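Local coordinates for endoglucanase (Thermotoga maritima, PDB 2FVG), which probably acts as an aminopeptidase of the M42 family, a hydrolase that uses two divalent metal cations per subunit despite its name, at residues P11-D16 / D146-F150; S52-L56 / Y187-F191; E64-V68 / F80-V86. One frame throughout, in Å; residues are numbered along the deposited sequence.

Contact 1: P11-D16 / D146-F150; sequences PGVSGD and DYVSF
Asp16 and Val13 lie against Tyr147 and Ser149 where a type II beta turn, Val13 to Asp16, rests on strand 147-150 of the six-stranded antiparallel sheet. Between these two segments the contact rests on side-chain packing; the loop's hydrogen bonds go instead to Glu64, just before strand 66-72, from Gly12 and Ser14. The turn is closed by Asp16 N to Val13 O at 2.8 Å. The buried part of the contact is centred on Val13, which sends its two methyls in different directions: CG1, anti to the backbone N (chi1 176°), meets Tyr147 CD1 at 3.8 Å, while CG2 has a polar neighbour in Val148 O and packs on Ser149 CB at 3.7 Å. Val13 and Ser14 also touch Val83 of the neighbouring hairpin, and Ser14 OG turns away to Asp63. The other end faces solvent, since Gly15 and Asp16 are exposed, yet it too packs closely. There Asp16 CB sits over one face of the Tyr147 ring in a CH-pi contact, 3.7 Å from its centroid, and the carboxylate lies only 17° from parallel to the ring. Gly15 passes near the phenol end, where a beta carbon would collide with Tyr147 OH; its positive phi (96°) suits the third position of this turn. With the Tyr147 ring cut back to an alanine, Asp16 CB would probably lose the face it rests on and Val13 CG1 its aromatic neighbour, opening a gap under the turn. The side chain of Ser14 is about 8 Å from that of His61, and Gly15 lies about 8 Å from the side chain of Glu198, both predicted metal ligands. At the far end, Pro11 CB lies 3.2 Å from Ser149 OG.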
ATOM      1  N   PRO A  11      10.750  -4.926  -3.638  1.00 38.94           N
ATOM      2  CA  PRO A  11      10.772  -3.631  -4.278  1.00 38.10           C
ATOM      3  C   PRO A  11       9.608  -3.464  -5.264  1.00 35.87           C
ATOM      4  O   PRO A  11       9.286  -4.393  -6.008  1.00 34.79           O
ATOM      5  CB  PRO A  11      12.119  -3.628  -5.028  1.00 38.70           C
ATOM      6  CG  PRO A  11      12.453  -5.052  -5.267  1.00 36.22           C
ATOM      7  CD  PRO A  11      11.621  -5.898  -4.332  1.00 38.81           C
ATOM      8  N   GLY A  12       9.001  -2.280  -5.261  1.00 34.12           N
ATOM      9  CA  GLY A  12       7.885  -1.930  -6.153  1.00 31.09           C
ATOM     10  C   GLY A  12       7.587  -0.432  -6.116  1.00 31.78           C
ATOM     11  O   GLY A  12       6.509   0.017  -5.715  1.00 32.06           O
ATOM     12  N   VAL A  13       8.554   0.354  -6.554  1.00 30.64           N
ATOM     13  CA  VAL A  13       8.414   1.782  -6.582  1.00 28.76           C
ATOM     14  C   VAL A  13       7.368   2.147  -7.624  1.00 31.54           C
ATOM     15  O   VAL A  13       7.166   1.391  -8.575  1.00 32.86           O
ATOM     16  CB  VAL A  13       9.778   2.422  -6.917  1.00 30.16           C
ATOM     17  CG1 VAL A  13       9.656   3.944  -7.065  1.00 23.40           C
ATOM     18  CG2 VAL A  13      10.765   2.092  -5.837  1.00 23.32           C
ATOM     19  N   SER A  14       6.695   3.285  -7.437  1.00 31.79           N
ATOM     20  CA  SER A  14       5.658   3.763  -8.370  1.00 32.32           C
ATOM     21  C   SER A  14       6.172   3.766  -9.793  1.00 32.21           C
ATOM     22  O   SER A  14       7.210   4.352 -10.072  1.00 30.38           O
ATOM     23  CB  SER A  14       5.237   5.194  -8.013  1.00 30.08           C
ATOM     24  OG  SER A  14       4.711   5.251  -6.705  1.00 32.07           O
ATOM     25  N   GLY A  15       5.448   3.128 -10.699  1.00 32.99           N
ATOM     26  CA  GLY A  15       5.903   3.075 -12.102  1.00 32.91           C
ATOM     27  C   GLY A  15       6.650   1.778 -12.373  1.00 34.02           C
ATOM     28  O   GLY A  15       6.896   1.423 -13.516  1.00 33.40           O
ATOM     29  N   ASP A  16       6.969   1.037 -11.315  1.00 35.01           N
ATOM     30  CA  ASP A  16       7.734  -0.201 -11.448  1.00 35.14           C
ATOM     31  C   ASP A  16       7.187  -1.287 -10.537  1.00 34.89           C
ATOM     32  O   ASP A  16       7.952  -1.936  -9.832  1.00 36.82           O
ATOM     33  CB  ASP A  16       9.201   0.099 -11.108  1.00 35.03           C
ATOM     34  CG  ASP A  16      10.150  -1.055 -11.435  1.00 40.25           C
ATOM     35  OD1 ASP A  16      10.028  -1.678 -12.512  1.00 39.18           O
ATOM     36  OD2 ASP A  16      11.044  -1.327 -10.602  1.00 46.59           O
ATOM     37  N   ASP A 146      16.547   3.154 -14.140  1.00 30.74           N
ATOM     38  CA  ASP A 146      16.236   2.066 -13.221  1.00 31.76           C
ATOM     39  C   ASP A 146      15.623   2.610 -11.941  1.00 31.55           C
ATOM     40  O   ASP A 146      15.909   3.732 -11.528  1.00 32.46           O
ATOM     41  CB  ASP A 146      17.467   1.208 -12.882  1.00 30.21           C
ATOM     42  CG  ASP A 146      17.970   0.370 -14.071  1.00 34.74           C
ATOM     43  OD1 ASP A 146      17.214   0.160 -15.057  1.00 28.42           O
ATOM     44  OD2 ASP A 146      19.148  -0.081 -14.015  1.00 32.60           O
ATOM     45  N   TYR A 147      14.785   1.798 -11.318  1.00 32.23           N
ATOM     46  CA  TYR A 147      14.126   2.172 -10.077  1.00 33.18           C
ATOM     47  C   TYR A 147      14.921   1.722  -8.853  1.00 32.23           C
ATOM     48  O   TYR A 147      15.412   0.585  -8.776  1.00 29.98           O
ATOM     49  CB  TYR A 147      12.684   1.662 -10.060  1.00 34.35           C
ATOM     50  CG  TYR A 147      11.805   2.439 -11.009  1.00 36.95           C
ATOM     51  CD1 TYR A 147      11.092   3.551 -10.566  1.00 39.41           C
ATOM     52  CD2 TYR A 147      11.714   2.092 -12.360  1.00 45.82           C
ATOM     53  CE1 TYR A 147      10.296   4.303 -11.444  1.00 46.90           C
ATOM     54  CE2 TYR A 147      10.918   2.839 -13.256  1.00 44.58           C
ATOM     55  CZ  TYR A 147      10.217   3.944 -12.785  1.00 42.86           C
ATOM     56  OH  TYR A 147       9.428   4.682 -13.638  1.00 42.41           O
ATOM     57  N   VAL A 148      15.038   2.647  -7.910  1.00 30.60           N
ATOM     58  CA  VAL A 148      15.788   2.466  -6.682  1.00 28.29           C
ATOM     59  C   VAL A 148      14.822   2.379  -5.521  1.00 27.43           C
ATOM     60  O   VAL A 148      14.009   3.269  -5.334  1.00 26.14           O
ATOM     61  CB  VAL A 148      16.680   3.709  -6.444  1.00 29.54           C
ATOM     62  CG1 VAL A 148      17.521   3.541  -5.196  1.00 29.41           C
ATOM     63  CG2 VAL A 148      17.565   3.998  -7.685  1.00 28.94           C
ATOM     64  N   SER A 149      14.872   1.305  -4.746  1.00 27.49           N
ATOM     65  CA  SER A 149      13.987   1.246  -3.595  1.00 29.61           C
ATOM     66  C   SER A 149      14.805   1.179  -2.308  1.00 31.66           C
ATOM     67  O   SER A 149      15.999   0.870  -2.339  1.00 30.89           O
ATOM     68  CB  SER A 149      13.032   0.070  -3.713  1.00 29.42           C
ATOM     69  OG  SER A 149      13.733  -1.141  -3.761  1.00 33.43           O
ATOM     70  N   PHE A 150      14.175   1.510  -1.183  1.00 30.45           N
ATOM     71  CA  PHE A 150      14.831   1.380   0.099  1.00 30.24           C
ATOM     72  C   PHE A 150      15.008  -0.092   0.406  1.00 28.84           C
ATOM     73  O   PHE A 150      14.238  -0.945  -0.064  1.00 35.53           O
ATOM     74  CB  PHE A 150      14.006   2.003   1.220  1.00 27.98           C
ATOM     75  CG  PHE A 150      13.935   3.475   1.164  1.00 30.17           C
ATOM     76  CD1 PHE A 150      14.993   4.246   1.635  1.00 29.78           C
ATOM     77  CD2 PHE A 150      12.807   4.104   0.672  1.00 26.92           C
ATOM     78  CE1 PHE A 150      14.929   5.642   1.602  1.00 33.12           C
ATOM     79  CE2 PHE A 150      12.730   5.478   0.637  1.00 29.01           C
ATOM     80  CZ  PHE A 150      13.800   6.254   1.097  1.00 33.73           C
TER

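Contact 2: S52-L56 / Y187-F191; sequences SSKKL and YDTYF
A parallel strand pair in the mixed central sheet forms as strand 55-61 starts beside strand 187-194, with Leu56 opposite Thr189. Asp188 O accepts Leu56 N at 2.8 Å and Leu56 O accepts Tyr190 N at 2.8 Å, both nearly straight, so Leu56 links to the residues flanking its partner. On the face carrying Leu56 and Thr189, these two side chains run side by side, and Leu56 CD2 comes 3.9 Å from Thr189 OG1, whose proton goes to Tyr187 O at 2.7 Å. Helices 316-332 and 334-337 cover this face. Across the sheet, Lys55 lies along Tyr190, its CG in the ring plane at the edge, 3.8 Å from Tyr190 CE1; beyond it the chain bends at chi3 (-73°) and carries NZ to Leu211 O. Before the strand the chain turns a corner, and Ser52 OG gives a hydrogen bond of 2.6 Å to Asp188 OD1, on the syn side but 30° out of the carboxylate plane. Gly49 N is a second donor to that oxygen. Lys54 CB packs on Tyr187 CD1 at 3.8 Å. The whole is a parallel pair in a mixed, helix-covered sheet, consistent with the alpha/beta catalytic domain of the M42 metallopeptidases.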
ATOM      1  N   SER A  52     -25.031 -11.011  -9.026  1.00 27.98           N
ATOM      2  CA  SER A  52     -24.198 -10.290  -9.988  1.00 29.09           C
ATOM      3  C   SER A  52     -24.823  -9.021 -10.556  1.00 27.05           C
ATOM      4  O   SER A  52     -24.311  -8.468 -11.530  1.00 31.75           O
ATOM      5  CB  SER A  52     -23.827 -11.211 -11.150  1.00 28.16           C
ATOM      6  OG  SER A  52     -22.783 -12.070 -10.778  1.00 29.71           O
ATOM      7  N   SER A  53     -25.911  -8.548  -9.960  1.00 29.96           N
ATOM      8  CA  SER A  53     -26.593  -7.355 -10.485  1.00 29.56           C
ATOM      9  C   SER A  53     -25.906  -6.061 -10.075  1.00 31.33           C
ATOM     10  O   SER A  53     -26.179  -5.001 -10.665  1.00 28.97           O
ATOM     11  CB  SER A  53     -28.035  -7.290 -10.014  1.00 27.21           C
ATOM     12  OG  SER A  53     -28.083  -7.098  -8.620  1.00 32.68           O
ATOM     13  N   LYS A  54     -25.060  -6.158  -9.043  1.00 32.04           N
ATOM     14  CA  LYS A  54     -24.271  -5.044  -8.516  1.00 32.95           C
ATOM     15  C   LYS A  54     -22.841  -5.525  -8.280  1.00 33.10           C
ATOM     16  O   LYS A  54     -22.579  -6.724  -8.137  1.00 32.75           O
ATOM     17  CB  LYS A  54     -24.895  -4.491  -7.235  1.00 33.98           C
ATOM     18  CG  LYS A  54     -26.325  -3.979  -7.434  1.00 35.66           C
ATOM     19  CD  LYS A  54     -27.098  -3.834  -6.135  1.00 44.82           C
ATOM     20  CE  LYS A  54     -28.521  -3.391  -6.409  1.00 48.52           C
ATOM     21  NZ  LYS A  54     -29.349  -3.366  -5.168  1.00 60.98           N
ATOM     22  N   LYS A  55     -21.910  -4.582  -8.266  1.00 32.69           N
ATOM     23  CA  LYS A  55     -20.512  -4.901  -8.096  1.00 29.85           C
ATOM     24  C   LYS A  55     -19.900  -4.076  -6.966  1.00 31.10           C
ATOM     25  O   LYS A  55     -20.170  -2.884  -6.850  1.00 32.78           O
ATOM     26  CB  LYS A  55     -19.799  -4.634  -9.406  1.00 30.16           C
ATOM     27  CG  LYS A  55     -20.192  -5.597 -10.518  1.00 30.70           C
ATOM     28  CD  LYS A  55     -19.963  -5.036 -11.895  1.00 36.18           C
ATOM     29  CE  LYS A  55     -21.016  -3.965 -12.208  1.00 30.21           C
ATOM     30  NZ  LYS A  55     -20.819  -3.451 -13.583  1.00 39.82           N
ATOM     31  N   LEU A  56     -19.106  -4.725  -6.117  1.00 30.38           N
ATOM     32  CA  LEU A  56     -18.392  -4.034  -5.058  1.00 29.80           C
ATOM     33  C   LEU A  56     -16.946  -4.003  -5.498  1.00 29.51           C
ATOM     34  O   LEU A  56     -16.429  -4.990  -6.000  1.00 29.77           O
ATOM     35  CB  LEU A  56     -18.499  -4.780  -3.735  1.00 27.60           C
ATOM     36  CG  LEU A  56     -17.657  -4.323  -2.529  1.00 23.81           C
ATOM     37  CD1 LEU A  56     -18.056  -2.965  -1.995  1.00 20.96           C
ATOM     38  CD2 LEU A  56     -17.801  -5.340  -1.413  1.00 27.33           C
ATOM     39  N   TYR A 187     -22.217  -9.820  -3.421  1.00 25.03           N
ATOM     40  CA  TYR A 187     -22.253  -9.269  -4.772  1.00 27.35           C
ATOM     41  C   TYR A 187     -20.897  -9.441  -5.451  1.00 28.42           C
ATOM     42  O   TYR A 187     -19.868  -9.560  -4.784  1.00 29.22           O
ATOM     43  CB  TYR A 187     -22.576  -7.743  -4.746  1.00 27.09           C
ATOM     44  CG  TYR A 187     -23.929  -7.461  -4.192  1.00 28.13           C
ATOM     45  CD1 TYR A 187     -25.057  -7.587  -4.995  1.00 32.02           C
ATOM     46  CD2 TYR A 187     -24.106  -7.145  -2.843  1.00 29.06           C
ATOM     47  CE1 TYR A 187     -26.335  -7.381  -4.485  1.00 26.37           C
ATOM     48  CE2 TYR A 187     -25.384  -6.941  -2.317  1.00 28.40           C
ATOM     49  CZ  TYR A 187     -26.492  -7.056  -3.152  1.00 30.10           C
ATOM     50  OH  TYR A 187     -27.769  -6.866  -2.668  1.00 31.73           O
ATOM     51  N   ASP A 188     -20.897  -9.423  -6.776  1.00 25.10           N
ATOM     52  CA  ASP A 188     -19.661  -9.543  -7.517  1.00 27.63           C
ATOM     53  C   ASP A 188     -18.676  -8.583  -6.908  1.00 25.48           C
ATOM     54  O   ASP A 188     -18.942  -7.388  -6.841  1.00 25.19           O
ATOM     55  CB  ASP A 188     -19.864  -9.220  -8.992  1.00 24.98           C
ATOM     56  CG  ASP A 188     -20.476 -10.362  -9.773  1.00 25.47           C
ATOM     57  OD1 ASP A 188     -20.905 -11.397  -9.186  1.00 28.75           O
ATOM     58  OD2 ASP A 188     -20.522 -10.219 -11.014  1.00 24.18           O
ATOM     59  N   THR A 189     -17.546  -9.101  -6.442  1.00 26.37           N
ATOM     60  CA  THR A 189     -16.580  -8.247  -5.766  1.00 25.90           C
ATOM     61  C   THR A 189     -15.260  -8.263  -6.487  1.00 26.12           C
ATOM     62  O   THR A 189     -14.692  -9.311  -6.691  1.00 29.26           O
ATOM     63  CB  THR A 189     -16.400  -8.676  -4.287  1.00 23.93           C
ATOM     64  OG1 THR A 189     -17.654  -8.542  -3.615  1.00 30.03           O
ATOM     65  CG2 THR A 189     -15.363  -7.786  -3.571  1.00 26.05           C
ATOM     66  N   TYR A 190     -14.798  -7.096  -6.901  1.00 27.63           N
ATOM     67  CA  TYR A 190     -13.494  -6.971  -7.548  1.00 29.37           C
ATOM     68  C   TYR A 190     -12.449  -6.515  -6.530  1.00 30.23           C
ATOM     69  O   TYR A 190     -12.635  -5.508  -5.848  1.00 30.71           O
ATOM     70  CB  TYR A 190     -13.550  -5.958  -8.685  1.00 31.29           C
ATOM     71  CG  TYR A 190     -14.417  -6.399  -9.840  1.00 33.93           C
ATOM     72  CD1 TYR A 190     -15.786  -6.169  -9.839  1.00 31.47           C
ATOM     73  CD2 TYR A 190     -13.857  -7.040 -10.944  1.00 32.34           C
ATOM     74  CE1 TYR A 190     -16.582  -6.585 -10.909  1.00 33.54           C
ATOM     75  CE2 TYR A 190     -14.640  -7.449 -12.014  1.00 36.28           C
ATOM     76  CZ  TYR A 190     -16.001  -7.224 -11.991  1.00 34.21           C
ATOM     77  OH  TYR A 190     -16.775  -7.652 -13.059  1.00 36.99           O
ATOM     78  N   PHE A 191     -11.389  -7.294  -6.387  1.00 28.27           N
ATOM     79  CA  PHE A 191     -10.270  -6.926  -5.537  1.00 29.43           C
ATOM     80  C   PHE A 191      -9.246  -6.328  -6.482  1.00 29.11           C
ATOM     81  O   PHE A 191      -8.729  -7.005  -7.372  1.00 33.80           O
ATOM     82  CB  PHE A 191      -9.727  -8.139  -4.783  1.00 29.80           C
ATOM     83  CG  PHE A 191     -10.683  -8.678  -3.771  1.00 30.75           C
ATOM     84  CD1 PHE A 191     -11.688  -9.556  -4.142  1.00 35.36           C
ATOM     85  CD2 PHE A 191     -10.610  -8.266  -2.436  1.00 33.89           C
ATOM     86  CE1 PHE A 191     -12.587 -10.043  -3.192  1.00 36.79           C
ATOM     87  CE2 PHE A 191     -11.492  -8.754  -1.485  1.00 34.31           C
ATOM     88  CZ  PHE A 191     -12.481  -9.639  -1.860  1.00 36.31           C
TER

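Contact 3: E64-V68 / F80-V86; sequences EVGFV and FLPVGGV. With EDO (1,2-ethanediol), chain C.
Phe67 and Phe80 interlock on one side of a beta hairpin built from strands 66-72 and 78-83. The edge of Phe80 enters over the face of Phe67 in a T-shaped pair, centroids 4.9 Å apart and planes at 82°. Phe80 CG stands between its backbone N and carbonyl carbon (chi1 61°), which brings Phe80 CD2 to 3.3 Å from Phe67 CD1. Val86 CG1 then packs beside the far end of the Phe67 ring, 3.8 Å from Phe67 CZ, while Phe150 adds another edge-to-face partner. On the other side, the bump is Val83: it pairs with Gly66, which has no side chain on that face, and its CG2 lies against the Phe67 backbone and 4.1 Å from Val68 CB. Two antiparallel hydrogen-bonded pairs, Gly66 with Val83 and Val68 with Leu81, frame the non-hydrogen-bonded Phe67-Pro82 pair. The shortest of their bonds is Val83 N to Gly66 O at 2.8 Å, its donor above the carbonyl plane. A beta carbon on Gly84 would strike Val65 CG2. Val65 O takes a weak hydrogen bond of 3.4 Å from O1 of an ethanediol, probably from the crystallisation liquor. Phe67 and Phe80 thus meet on an antiparallel hairpin at the edge of the six-stranded sheet, strand 78-83 being its outermost strand within the chain.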
ATOM      1  N   GLU A  64       5.223   2.059  -3.884  1.00 32.52           N
ATOM      2  CA  GLU A  64       5.870   2.657  -2.724  1.00 32.58           C
ATOM      3  C   GLU A  64       6.734   3.839  -3.187  1.00 32.39           C
ATOM      4  O   GLU A  64       7.004   3.993  -4.369  1.00 32.69           O
ATOM      5  CB  GLU A  64       6.707   1.591  -1.987  1.00 32.93           C
ATOM      6  CG  GLU A  64       7.916   1.099  -2.794  1.00 36.80           C
ATOM      7  CD  GLU A  64       8.671  -0.053  -2.135  1.00 35.22           C
ATOM      8  OE1 GLU A  64       9.221   0.115  -1.019  1.00 38.85           O
ATOM      9  OE2 GLU A  64       8.731  -1.125  -2.756  1.00 33.55           O
ATOM     10  N   VAL A  65       7.155   4.682  -2.256  1.00 32.42           N
ATOM     11  CA  VAL A  65       8.051   5.781  -2.575  1.00 29.98           C
ATOM     12  C   VAL A  65       9.456   5.252  -2.906  1.00 29.54           C
ATOM     13  O   VAL A  65       9.884   4.220  -2.371  1.00 24.93           O
ATOM     14  CB  VAL A  65       8.084   6.829  -1.432  1.00 29.35           C
ATOM     15  CG1 VAL A  65       9.172   7.880  -1.669  1.00 39.64           C
ATOM     16  CG2 VAL A  65       6.749   7.525  -1.368  1.00 32.76           C
ATOM     17  N   GLY A  66      10.190   5.968  -3.769  1.00 28.01           N
ATOM     18  CA  GLY A  66      11.522   5.506  -4.166  1.00 26.65           C
ATOM     19  C   GLY A  66      12.268   6.547  -4.955  1.00 29.93           C
ATOM     20  O   GLY A  66      12.071   7.738  -4.737  1.00 27.38           O
ATOM     21  N   PHE A  67      13.126   6.094  -5.869  1.00 28.71           N
ATOM     22  CA  PHE A  67      13.952   6.992  -6.656  1.00 29.53           C
ATOM     23  C   PHE A  67      14.133   6.392  -8.039  1.00 30.72           C
ATOM     24  O   PHE A  67      13.700   5.262  -8.303  1.00 31.05           O
ATOM     25  CB  PHE A  67      15.334   7.166  -5.974  1.00 31.22           C
ATOM     26  CG  PHE A  67      15.253   7.459  -4.498  1.00 32.18           C
ATOM     27  CD1 PHE A  67      15.058   8.762  -4.047  1.00 36.37           C
ATOM     28  CD2 PHE A  67      15.323   6.430  -3.567  1.00 35.87           C
ATOM     29  CE1 PHE A  67      14.950   9.040  -2.691  1.00 35.26           C
ATOM     30  CE2 PHE A  67      15.217   6.693  -2.207  1.00 37.09           C
ATOM     31  CZ  PHE A  67      15.031   8.008  -1.764  1.00 26.27           C
ATOM     32  N   VAL A  68      14.796   7.142  -8.915  1.00 31.05           N
ATOM     33  CA  VAL A  68      15.092   6.678 -10.248  1.00 29.61           C
ATOM     34  C   VAL A  68      16.515   7.155 -10.584  1.00 31.52           C
ATOM     35  O   VAL A  68      16.926   8.242 -10.175  1.00 28.95           O
ATOM     36  CB  VAL A  68      13.990   7.107 -11.257  1.00 31.25           C
ATOM     37  CG1 VAL A  68      13.934   8.630 -11.439  1.00 33.23           C
ATOM     38  CG2 VAL A  68      14.137   6.378 -12.587  1.00 28.55           C
ATOM     39  N   PHE A  80      20.345  10.446  -8.489  1.00 31.82           N
ATOM     40  CA  PHE A  80      18.975   9.950  -8.493  1.00 32.64           C
ATOM     41  C   PHE A  80      17.964  11.070  -8.243  1.00 33.35           C
ATOM     42  O   PHE A  80      18.308  12.146  -7.733  1.00 32.91           O
ATOM     43  CB  PHE A  80      18.837   8.826  -7.459  1.00 32.40           C
ATOM     44  CG  PHE A  80      19.122   9.260  -6.046  1.00 35.29           C
ATOM     45  CD1 PHE A  80      20.429   9.355  -5.576  1.00 31.52           C
ATOM     46  CD2 PHE A  80      18.074   9.565  -5.178  1.00 33.62           C
ATOM     47  CE1 PHE A  80      20.694   9.757  -4.263  1.00 24.50           C
ATOM     48  CE2 PHE A  80      18.324   9.972  -3.869  1.00 29.82           C
ATOM     49  CZ  PHE A  80      19.633  10.070  -3.406  1.00 25.68           C
ATOM     50  N   LEU A  81      16.728  10.832  -8.653  1.00 31.98           N
ATOM     51  CA  LEU A  81      15.667  11.792  -8.446  1.00 33.57           C
ATOM     52  C   LEU A  81      14.563  11.033  -7.735  1.00 34.34           C
ATOM     53  O   LEU A  81      14.384   9.846  -8.011  1.00 35.89           O
ATOM     54  CB  LEU A  81      15.159  12.338  -9.784  1.00 33.72           C
ATOM     55  CG  LEU A  81      16.147  13.088 -10.684  1.00 33.25           C
ATOM     56  CD1 LEU A  81      15.545  13.276 -12.074  1.00 34.93           C
ATOM     57  CD2 LEU A  81      16.574  14.419 -10.072  1.00 33.25           C
ATOM     58  N   PRO A  82      13.833  11.706  -6.820  1.00 33.51           N
ATOM     59  CA  PRO A  82      12.745  11.095  -6.050  1.00 34.73           C
ATOM     60  C   PRO A  82      11.550  10.677  -6.894  1.00 35.13           C
ATOM     61  O   PRO A  82      11.310  11.242  -7.963  1.00 35.82           O
ATOM     62  CB  PRO A  82      12.311  12.215  -5.101  1.00 32.95           C
ATOM     63  CG  PRO A  82      12.723  13.479  -5.806  1.00 35.55           C
ATOM     64  CD  PRO A  82      14.025  13.124  -6.458  1.00 33.70           C
ATOM     65  N   VAL A  83      10.832   9.667  -6.410  1.00 35.91           N
ATOM     66  CA  VAL A  83       9.597   9.191  -7.031  1.00 34.78           C
ATOM     67  C   VAL A  83       8.630   9.100  -5.855  1.00 36.57           C
ATOM     68  O   VAL A  83       8.586   8.104  -5.157  1.00 35.55           O
ATOM     69  CB  VAL A  83       9.760   7.822  -7.739  1.00 34.82           C
ATOM     70  CG1 VAL A  83       8.434   7.348  -8.329  1.00 29.83           C
ATOM     71  CG2 VAL A  83      10.808   7.899  -8.833  1.00 32.26           C
ATOM     72  N   GLY A  84       7.879  10.174  -5.630  1.00 38.26           N
ATOM     73  CA  GLY A  84       6.972  10.267  -4.492  1.00 39.58           C
ATOM     74  C   GLY A  84       7.523  11.321  -3.553  1.00 42.38           C
ATOM     75  O   GLY A  84       8.454  12.058  -3.913  1.00 42.21           O
ATOM     76  N   GLY A  85       6.969  11.395  -2.346  1.00 44.24           N
ATOM     77  CA  GLY A  85       7.404  12.397  -1.368  1.00 46.49           C
ATOM     78  C   GLY A  85       8.532  11.905  -0.481  1.00 47.67           C
ATOM     79  O   GLY A  85       8.317  11.031   0.365  1.00 48.31           O
ATOM     80  N   VAL A  86       9.730  12.460  -0.676  1.00 47.83           N
ATOM     81  CA  VAL A  86      10.893  12.067   0.111  1.00 47.58           C
ATOM     82  C   VAL A  86      11.662  13.302   0.565  1.00 49.04           C
ATOM     83  O   VAL A  86      11.964  14.193  -0.236  1.00 49.47           O
ATOM     84  CB  VAL A  86      11.873  11.155  -0.690  1.00 47.70           C
ATOM     85  CG1 VAL A  86      12.693  10.296   0.258  1.00 44.90           C
ATOM     86  CG2 VAL A  86      11.140  10.252  -1.650  1.00 45.77           C
TER
HETATM   87  C1  EDO C 341       8.545   2.660   1.733  1.00 61.37           C
HETATM   88  O1  EDO C 341       9.493   3.142   0.787  1.00 70.52           O
HETATM   89  C2  EDO C 341       8.662   3.500   2.999  1.00 64.68           C
HETATM   90  O2  EDO C 341       8.028   2.823   4.087  1.00 59.59           O

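In the fold
Contacts 1 and 3 are neighbours, their centres about 8 Å apart, for strands 147-150 and 66-72 adjoin in the antiparallel sheet and Val148 N probably bonds Phe67 O at 3.0 Å. Glu64 ties the loop of contact 1 to contact 3: its OE2 takes Gly12 N at 2.8 Å and also pairs with Arg169, while OE1 pairs with Lys164. Both contacts lie close to the predicted metal site; Val65 lies about 7 Å, side chain to side chain, from Asp167, the predicted ligand of both metals. Contact 2, in the mixed sheet, is remote, its centre about 32 Å from that of contact 1 and 35 Å from that of contact 3.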